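Local coordinates for protein hydrogenase 2 maturation peptidase (Thaumarchaeota archaeon SCGC AB-539-E09, PDB 5TTX) that probably cleaves a C-terminal peptide from the large subunit of a nickel-iron hydrogenase during maturation of that enzyme, at residues 110-113 against 114-118; 73-76 against 77-80; 31-34 against 35-38; 55-58 against 59-63. All blocks are in the same frame, centred on the assembly; numbering follows the deposited sequence.

Each of the four contacts is local and joins two segments without a gap. From the N terminus, contact 3 comes first, where helix 25-34 gives way to the loop before strand 42-48. Contact 4 follows at the end of helix 54-58 and leads into strand 63-69. Contact 2 is the turn before strand 79-83, an outermost strand of the sheet. Contact 1 lies toward the C-terminal part of helix 107-116, ahead of strand 122-128. The contacts run in series; none nests in or crosses another. Contacts 1 and 4 meet, with Val118 packing on Glu59, and both reach the third subunit. Contact 2 lies on the opposite side of the chain's centre from both.

Contact 1 of 4, residues 110-113 against 114-118; sequences LKFA and KSIGV
Leu110 O accepts the backbone N of Lys114 at 2.8 Å, an i to i+4 bond. The carbonyl of Lys111 receives two weak bonds, one from Lys114 N and one from Ser115 N. At its far end Lys111 NZ forms a salt bridge with Glu107, one turn back on the same helix. Phe112 does the side-chain work. Phe112 O takes Ile116 N at 3.2 Å. Its CG stands anti to the backbone N (chi1 177°), and the ring runs forward along the helix to Ile116. There Ile116 CG1 sits over one face of the Phe112 ring, 4.0 Å from the ring centroid, in a CH-pi contact. It is set toward the rim, with Phe112 CE1 3.8 Å from Ile116 CG1. Ala113 O bonds Gly117 N at 2.8 Å and so carries the backbone bonding past Ile116. The Phe112 ring also meets Phe112 of the third subunit, while Leu110, Lys111 and Lys114 face the second subunit. These residues lie toward the C-terminal part of helix 107-116. Within the chain, Phe112, Ala113 and Ile116 pack on helix 86-98, through Ile93 and Leu89.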
loop_
_atom_site.group_PDB
_atom_site.type_symbol
_atom_site.label_atom_id
_atom_site.label_comp_id
_atom_site.label_asym_id
_atom_site.label_seq_id
_atom_site.Cartn_x
_atom_site.Cartn_y
_atom_site.Cartn_z
ATOM N N LEU A 110 4.227 15.921 3.779
ATOM C CA LEU A 110 5.287 15.377 2.938
ATOM C C LEU A 110 6.144 16.488 2.342
ATOM O O LEU A 110 7.357 16.318 2.172
ATOM C CB LEU A 110 4.671 14.510 1.830
ATOM C CG LEU A 110 4.328 13.065 2.197
ATOM C CD1 LEU A 110 3.634 12.307 1.034
ATOM C CD2 LEU A 110 5.601 12.352 2.634
ATOM N N LYS A 111 5.503 17.606 1.992
ATOM C CA LYS A 111 6.204 18.818 1.574
ATOM C C LYS A 111 7.119 19.325 2.679
ATOM O O LYS A 111 8.307 19.581 2.457
ATOM C CB LYS A 111 5.185 19.896 1.202
ATOM C CG LYS A 111 4.518 19.709 -0.134
ATOM C CD LYS A 111 3.291 20.621 -0.293
ATOM C CE LYS A 111 2.522 20.281 -1.584
ATOM N NZ LYS A 111 1.082 20.711 -1.560
ATOM N N PHE A 112 6.572 19.460 3.885
ATOM C CA PHE A 112 7.374 19.825 5.042
ATOM C C PHE A 112 8.559 18.883 5.201
ATOM O O PHE A 112 9.688 19.324 5.438
ATOM C CB PHE A 112 6.481 19.807 6.278
ATOM C CG PHE A 112 7.197 20.084 7.543
ATOM C CD1 PHE A 112 7.885 21.265 7.718
ATOM C CD2 PHE A 112 7.159 19.179 8.583
ATOM C CE1 PHE A 112 8.542 21.526 8.897
ATOM C CE2 PHE A 112 7.818 19.446 9.766
ATOM C CZ PHE A 112 8.510 20.615 9.916
ATOM N N ALA A 113 8.324 17.577 5.050
ATOM C CA ALA A 113 9.411 16.615 5.163
ATOM C C ALA A 113 10.407 16.747 4.008
ATOM O O ALA A 113 11.583 16.400 4.172
ATOM C CB ALA A 113 8.846 15.186 5.236
ATOM N N LYS A 114 9.968 17.234 2.836
ATOM C CA LYS A 114 10.912 17.415 1.733
ATOM C C LYS A 114 11.982 18.445 2.085
ATOM O O LYS A 114 13.160 18.270 1.746
ATOM C CB LYS A 114 10.180 17.822 0.462
ATOM C CG LYS A 114 11.093 17.967 -0.746
ATOM C CD LYS A 114 10.287 18.228 -2.021
ATOM C CE LYS A 114 9.340 19.425 -1.862
ATOM N NZ LYS A 114 8.212 19.403 -2.842
ATOM N N SER A 115 11.598 19.518 2.782
ATOM C CA SER A 115 12.590 20.463 3.276
ATOM C C SER A 115 13.480 19.819 4.340
ATOM O O SER A 115 14.707 19.749 4.191
ATOM C CB SER A 115 11.886 21.697 3.829
ATOM O OG SER A 115 10.869 22.128 2.927
ATOM N N ILE A 116 12.864 19.341 5.424
ATOM C CA ILE A 116 13.598 18.813 6.574
ATOM C C ILE A 116 14.568 17.713 6.148
ATOM O O ILE A 116 15.681 17.606 6.674
ATOM C CB ILE A 116 12.590 18.321 7.635
ATOM C CG1 ILE A 116 11.678 19.465 8.045
ATOM C CG2 ILE A 116 13.266 17.822 8.863
ATOM C CD1 ILE A 116 12.430 20.639 8.617
ATOM N N GLY A 117 14.171 16.898 5.167
ATOM C CA GLY A 117 14.959 15.750 4.742
ATOM C C GLY A 117 16.331 16.072 4.167
ATOM O O GLY A 117 17.172 15.165 4.064
ATOM N N VAL A 118 16.584 17.328 3.788
ATOM C CA VAL A 118 17.866 17.710 3.206
ATOM C C VAL A 118 18.657 18.688 4.065
ATOM O O VAL A 118 19.818 18.971 3.731
ATOM C CB VAL A 118 17.705 18.283 1.782
ATOM C CG1 VAL A 118 17.102 17.252 0.834
ATOM C CG2 VAL A 118 16.879 19.528 1.816
#

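Contact 2 of 4, residues 73-76 against 77-80; sequences EGPP and GRLS
Pro75 and Arg78 are the ends of a type II beta turn, with Pro76 and Gly77 at its corners. The tight part is the backbone. Arg78 N donates to Pro75 O at 3.1 Å, and the N-H points well at the oxygen (160°). Gly77 takes the positive phi (86°) of the second corner, a conformation that glycine adopts readily. Pro76 supplies the fixed negative phi of the first corner. Beside the bond, Arg78 CB lies 3.2 Å from Pro75 O. The turn leads into strand 79-83, and Gly77 and Arg78 share backbone bonds with Ile129, just past strand 122-128. Pro76 leans on Glu142 of helix 141-158. The looser side is the exposed surface at Glu73 and Gly74, where Gly74 CA is 4.4 Å from Arg78 NH2. The arm of Arg78 leaves with CG anti to the backbone N (chi1 174°), then bends at chi2 and chi3 and folds back toward Pro75. Its guanidinium is exposed but rests on the proline ring. Pro75 CD lies over one face of the guanidinium, toward its rim, 3.4 Å from Arg78 NH1.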
loop_
_atom_site.group_PDB
_atom_site.type_symbol
_atom_site.label_atom_id
_atom_site.label_comp_id
_atom_site.label_asym_id
_atom_site.label_seq_id
_atom_site.Cartn_x
_atom_site.Cartn_y
_atom_site.Cartn_z
ATOM N N GLU A 73 15.291 33.647 30.077
ATOM C CA GLU A 73 15.639 34.123 31.407
ATOM C C GLU A 73 17.149 34.255 31.511
ATOM O O GLU A 73 17.888 33.340 31.152
ATOM C CB GLU A 73 15.131 33.179 32.489
ATOM C CG GLU A 73 13.673 32.832 32.404
ATOM C CD GLU A 73 13.151 32.326 33.735
ATOM O OE1 GLU A 73 11.912 32.267 33.914
ATOM O OE2 GLU A 73 13.990 32.010 34.609
ATOM N N GLY A 74 17.606 35.400 31.999
ATOM C CA GLY A 74 19.016 35.638 32.158
ATOM C C GLY A 74 19.374 37.030 31.725
ATOM O O GLY A 74 18.585 37.723 31.073
ATOM N N PRO A 75 20.585 37.461 32.061
ATOM C CA PRO A 75 20.976 38.850 31.817
ATOM C C PRO A 75 21.385 39.060 30.372
ATOM O O PRO A 75 21.752 38.107 29.666
ATOM C CB PRO A 75 22.172 39.043 32.762
ATOM C CG PRO A 75 22.853 37.709 32.717
ATOM C CD PRO A 75 21.712 36.666 32.598
ATOM N N PRO A 76 21.342 40.306 29.904
ATOM C CA PRO A 76 21.839 40.615 28.555
ATOM C C PRO A 76 23.264 40.116 28.359
ATOM O O PRO A 76 24.108 40.191 29.261
ATOM C CB PRO A 76 21.756 42.144 28.498
ATOM C CG PRO A 76 20.631 42.495 29.439
ATOM C CD PRO A 76 20.742 41.477 30.573
ATOM N N GLY A 77 23.531 39.588 27.167
ATOM C CA GLY A 77 24.831 39.023 26.843
ATOM C C GLY A 77 25.007 37.568 27.243
ATOM O O GLY A 77 26.040 36.984 26.935
ATOM N N ARG A 78 24.059 36.978 27.965
ATOM C CA ARG A 78 24.096 35.539 28.183
ATOM C C ARG A 78 23.929 34.801 26.851
ATOM O O ARG A 78 23.115 35.178 26.002
ATOM C CB ARG A 78 22.991 35.146 29.178
ATOM C CG ARG A 78 22.801 33.679 29.409
ATOM C CD ARG A 78 23.957 33.048 30.164
ATOM N NE ARG A 78 24.237 33.707 31.437
ATOM C CZ ARG A 78 23.515 33.608 32.551
ATOM N NH1 ARG A 78 23.904 34.270 33.635
ATOM N NH2 ARG A 78 22.416 32.861 32.597
ATOM N N LEU A 79 24.729 33.767 26.650
ATOM C CA LEU A 79 24.681 32.962 25.437
ATOM C C LEU A 79 24.036 31.616 25.732
ATOM O O LEU A 79 24.113 31.103 26.851
ATOM C CB LEU A 79 26.082 32.733 24.836
ATOM C CG LEU A 79 26.737 33.941 24.161
ATOM C CD1 LEU A 79 28.135 33.567 23.569
ATOM C CD2 LEU A 79 25.819 34.545 23.099
ATOM N N SER A 80 23.420 31.041 24.705
ATOM C CA SER A 80 22.652 29.805 24.826
ATOM C C SER A 80 22.924 28.956 23.596
ATOM O O SER A 80 22.608 29.369 22.474
ATOM C CB SER A 80 21.156 30.106 24.933
ATOM O OG SER A 80 20.498 29.065 25.599
#

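Contact 3 of 4, residues 31-34 against 35-38; sequences DLLS and SMSL
Ser35 has chi1 at 81°, with OG between the backbone N and the carbonyl carbon, and this turns the hydroxyl back to Leu32. Ser35 OG donates to Leu32 O at 3.1 Å. Ser35 N reaches the same Leu32 O, also at 3.1 Å, and the two donors come from the same face of the carbonyl. The N lies well above the plane, the OG only modestly tilted. One carbonyl near the helix end thus has two partners from one residue. Next, Met36 N bonds Leu33 O at 2.9 Å, again from above the carbonyl plane. Met36 is a selenomethionine; its CG passes 3.3 Å from Leu32 O, and its SE is 4.3 Å from Leu33 CD2. Leu38 returns to the helix, with CD1 3.9 Å from Leu33 CB. A water donates to Leu33 O and accepts a weak bond from Leu38 N, so it bridges the helix end and the loop. Leu32 and Met36 also touch helix 141-158. Bonds from i+3 donors are common where a helix runs out. Here the end belongs to the beta-alpha-beta crossover from strand 10-15 through helix 25-34 to strand 42-48.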
loop_
_atom_site.group_PDB
_atom_site.type_symbol
_atom_site.label_atom_id
_atom_site.label_comp_id
_atom_site.label_asym_id
_atom_site.label_seq_id
_atom_site.Cartn_x
_atom_site.Cartn_y
_atom_site.Cartn_z
ATOM N N ASP A 31 30.428 39.424 11.069
ATOM C CA ASP A 31 31.446 40.437 10.800
ATOM C C ASP A 31 32.772 40.069 11.450
ATOM O O ASP A 31 33.829 40.183 10.820
ATOM C CB ASP A 31 31.012 41.814 11.311
ATOM C CG ASP A 31 29.830 42.381 10.563
ATOM O OD1 ASP A 31 29.375 41.759 9.574
ATOM O OD2 ASP A 31 29.361 43.465 10.973
ATOM N N LEU A 32 32.742 39.633 12.712
ATOM C CA LEU A 32 33.982 39.224 13.366
ATOM C C LEU A 32 34.627 38.057 12.634
ATOM O O LEU A 32 35.829 38.083 12.346
ATOM C CB LEU A 32 33.726 38.870 14.827
ATOM C CG LEU A 32 33.385 40.049 15.736
ATOM C CD1 LEU A 32 33.073 39.531 17.140
ATOM C CD2 LEU A 32 34.556 41.093 15.772
ATOM N N LEU A 33 33.837 37.031 12.305
ATOM C CA LEU A 33 34.372 35.844 11.632
ATOM C C LEU A 33 34.930 36.186 10.254
ATOM O O LEU A 33 36.033 35.761 9.898
ATOM C CB LEU A 33 33.287 34.775 11.527
ATOM C CG LEU A 33 32.882 34.188 12.876
ATOM C CD1 LEU A 33 31.647 33.326 12.729
ATOM C CD2 LEU A 33 34.040 33.371 13.454
ATOM N N SER A 34 34.187 36.973 9.469
ATOM C CA SER A 34 34.667 37.399 8.155
ATOM C C SER A 34 35.982 38.153 8.216
ATOM O O SER A 34 36.681 38.222 7.203
ATOM C CB SER A 34 33.637 38.286 7.456
ATOM O OG SER A 34 32.489 37.523 7.091
ATOM N N SER A 35 36.341 38.744 9.347
ATOM C CA SER A 35 37.616 39.439 9.387
ATOM C C SER A 35 38.742 38.566 9.930
ATOM O O SER A 35 39.889 39.003 9.943
ATOM C CB SER A 35 37.508 40.743 10.194
ATOM O OG SER A 35 37.590 40.519 11.590
HETATM N N MSE A 36 38.448 37.353 10.377
HETATM C CA MSE A 36 39.518 36.449 10.754
HETATM C C MSE A 36 39.846 35.632 9.533
HETATM O O MSE A 36 39.223 35.788 8.489
HETATM C CB MSE A 36 39.114 35.567 11.919
HETATM C CG MSE A 36 38.554 36.358 13.065
HETATM SE SE MSE A 36 37.766 35.211 14.415
HETATM C CE MSE A 36 39.362 34.925 15.526
ATOM N N SER A 37 40.814 34.754 9.641
ATOM C CA SER A 37 41.287 34.034 8.464
ATOM C C SER A 37 40.809 32.601 8.621
ATOM O O SER A 37 41.508 31.754 9.176
ATOM C CB SER A 37 42.809 34.135 8.317
ATOM O OG SER A 37 43.235 35.485 8.442
ATOM N N LEU A 38 39.679 32.367 8.188
ATOM C CA LEU A 38 38.976 31.103 8.278
ATOM C C LEU A 38 39.218 30.257 7.034
ATOM O O LEU A 38 39.373 30.791 5.928
ATOM C CB LEU A 38 37.486 31.340 8.444
ATOM C CG LEU A 38 37.070 31.911 9.798
ATOM C CD1 LEU A 38 35.557 32.021 9.877
ATOM C CD2 LEU A 38 37.604 31.058 10.934
HETATM O O HOH W 1 37.313 34.587 7.408
#

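Contact 4 of 4, residues 55-58 against 59-63; sequences ATDL and EDYEK
Leu58 to Tyr61 form a type I beta turn, which closes helix 54-58. Tyr61 N donates to Leu58 O at 3.1 Å, and Asp60 N to Asp57 O at 3.1 Å. The preceding backbone is irregular, with a wider pi-type turn at 55-58. Thr56 has a positive phi of 64°, but it is poorly ordered, and this value and its bond to Glu59 are less certain for that. The side chains then reach back. Glu59 has CG between its backbone N and carbonyl carbon (chi1 73°). Beyond CG the chain is extended and carries Glu59 OE2 back along the turn to Thr56 N (3.1 Å, 174°). The N-H meets OE2 from above the carboxylate plane. The Tyr61 ring lies beside the turn, with CE2 3.4 Å from Asp57 O and CD2 3.4 Å from Leu58 O, the latter at the ring edge. Its OH bonds Asp43 and Arg45, while Asp57 forms a salt bridge with Arg45 and Asp60 with Lys8. Leu58 packs on Leu11 and Leu119 of its own chain and on Leu101 of the third subunit. The turn is part of a beta-alpha-beta crossover from strand 42-48 through helix 54-58 to strand 63-69, passing strand 10-15.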
loop_
_atom_site.group_PDB
_atom_site.type_symbol
_atom_site.label_atom_id
_atom_site.label_comp_id
_atom_site.label_asym_id
_atom_site.label_seq_id
_atom_site.Cartn_x
_atom_site.Cartn_y
_atom_site.Cartn_z
ATOM N N ALA A 55 16.527 24.359 -0.591
ATOM C CA ALA A 55 16.928 23.812 -1.884
ATOM C C ALA A 55 17.978 24.706 -2.550
ATOM O O ALA A 55 17.873 25.939 -2.540
ATOM C CB ALA A 55 15.709 23.646 -2.793
ATOM N N THR A 56 19.012 24.069 -3.110
ATOM C CA THR A 56 20.097 24.705 -3.862
ATOM C C THR A 56 20.946 25.659 -3.023
ATOM O O THR A 56 21.719 26.447 -3.586
ATOM C CB THR A 56 19.577 25.465 -5.097
ATOM O OG1 THR A 56 18.874 26.642 -4.675
ATOM C CG2 THR A 56 18.654 24.590 -5.942
ATOM N N ASP A 57 20.828 25.627 -1.697
ATOM C CA ASP A 57 21.617 26.530 -0.864
ATOM C C ASP A 57 21.958 25.855 0.456
ATOM O O ASP A 57 23.068 25.352 0.625
ATOM C CB ASP A 57 20.873 27.855 -0.626
ATOM C CG ASP A 57 21.729 28.899 0.080
ATOM O OD1 ASP A 57 22.943 28.678 0.219
ATOM O OD2 ASP A 57 21.191 29.951 0.507
ATOM N N LEU A 58 21.008 25.813 1.389
ATOM C CA LEU A 58 21.300 25.257 2.712
ATOM C C LEU A 58 21.674 23.778 2.631
ATOM O O LEU A 58 22.563 23.307 3.355
ATOM C CB LEU A 58 20.101 25.470 3.633
ATOM C CG LEU A 58 20.280 25.194 5.117
ATOM C CD1 LEU A 58 21.465 25.946 5.697
ATOM C CD2 LEU A 58 19.022 25.609 5.808
ATOM N N GLU A 59 21.036 23.035 1.731
ATOM C CA GLU A 59 21.319 21.611 1.625
ATOM C C GLU A 59 22.740 21.321 1.147
ATOM O O GLU A 59 23.207 20.188 1.304
ATOM C CB GLU A 59 20.308 20.947 0.689
ATOM C CG GLU A 59 20.517 21.265 -0.768
ATOM C CD GLU A 59 19.471 20.610 -1.652
ATOM O OE1 GLU A 59 18.764 19.693 -1.168
ATOM O OE2 GLU A 59 19.353 21.007 -2.830
ATOM N N ASP A 60 23.447 22.299 0.594
ATOM C CA ASP A 60 24.814 22.034 0.168
ATOM C C ASP A 60 25.823 22.103 1.304
ATOM O O ASP A 60 27.011 21.902 1.056
ATOM C CB ASP A 60 25.215 23.004 -0.939
ATOM C CG ASP A 60 24.319 22.888 -2.162
ATOM O OD1 ASP A 60 23.716 21.802 -2.362
ATOM O OD2 ASP A 60 24.212 23.885 -2.917
ATOM N N TYR A 61 25.395 22.372 2.529
ATOM C CA TYR A 61 26.284 22.325 3.678
ATOM C C TYR A 61 26.090 21.020 4.428
ATOM O O TYR A 61 25.006 20.437 4.424
ATOM C CB TYR A 61 26.041 23.499 4.633
ATOM C CG TYR A 61 26.277 24.812 3.962
ATOM C CD1 TYR A 61 27.546 25.383 3.945
ATOM C CD2 TYR A 61 25.246 25.469 3.302
ATOM C CE1 TYR A 61 27.782 26.588 3.295
ATOM C CE2 TYR A 61 25.470 26.678 2.665
ATOM C CZ TYR A 61 26.740 27.227 2.665
ATOM O OH TYR A 61 26.966 28.412 2.025
ATOM N N GLU A 62 27.159 20.557 5.063
ATOM C CA GLU A 62 27.073 19.405 5.947
ATOM C C GLU A 62 26.967 19.802 7.411
ATOM O O GLU A 62 26.610 18.970 8.247
ATOM C CB GLU A 62 28.295 18.502 5.748
ATOM C CG GLU A 62 29.580 19.084 6.299
ATOM C CD GLU A 62 30.798 18.184 6.073
ATOM O OE1 GLU A 62 30.622 17.060 5.558
ATOM O OE2 GLU A 62 31.927 18.597 6.419
ATOM N N LYS A 63 27.284 21.040 7.748
ATOM C CA LYS A 63 27.175 21.491 9.121
ATOM C C LYS A 63 26.706 22.938 9.093
ATOM O O LYS A 63 27.136 23.714 8.237
ATOM C CB LYS A 63 28.514 21.313 9.852
ATOM C CG LYS A 63 28.531 21.776 11.288
ATOM C CD LYS A 63 29.855 21.436 11.933
ATOM C CE LYS A 63 29.919 21.910 13.377
ATOM N NZ LYS A 63 29.041 21.065 14.239
#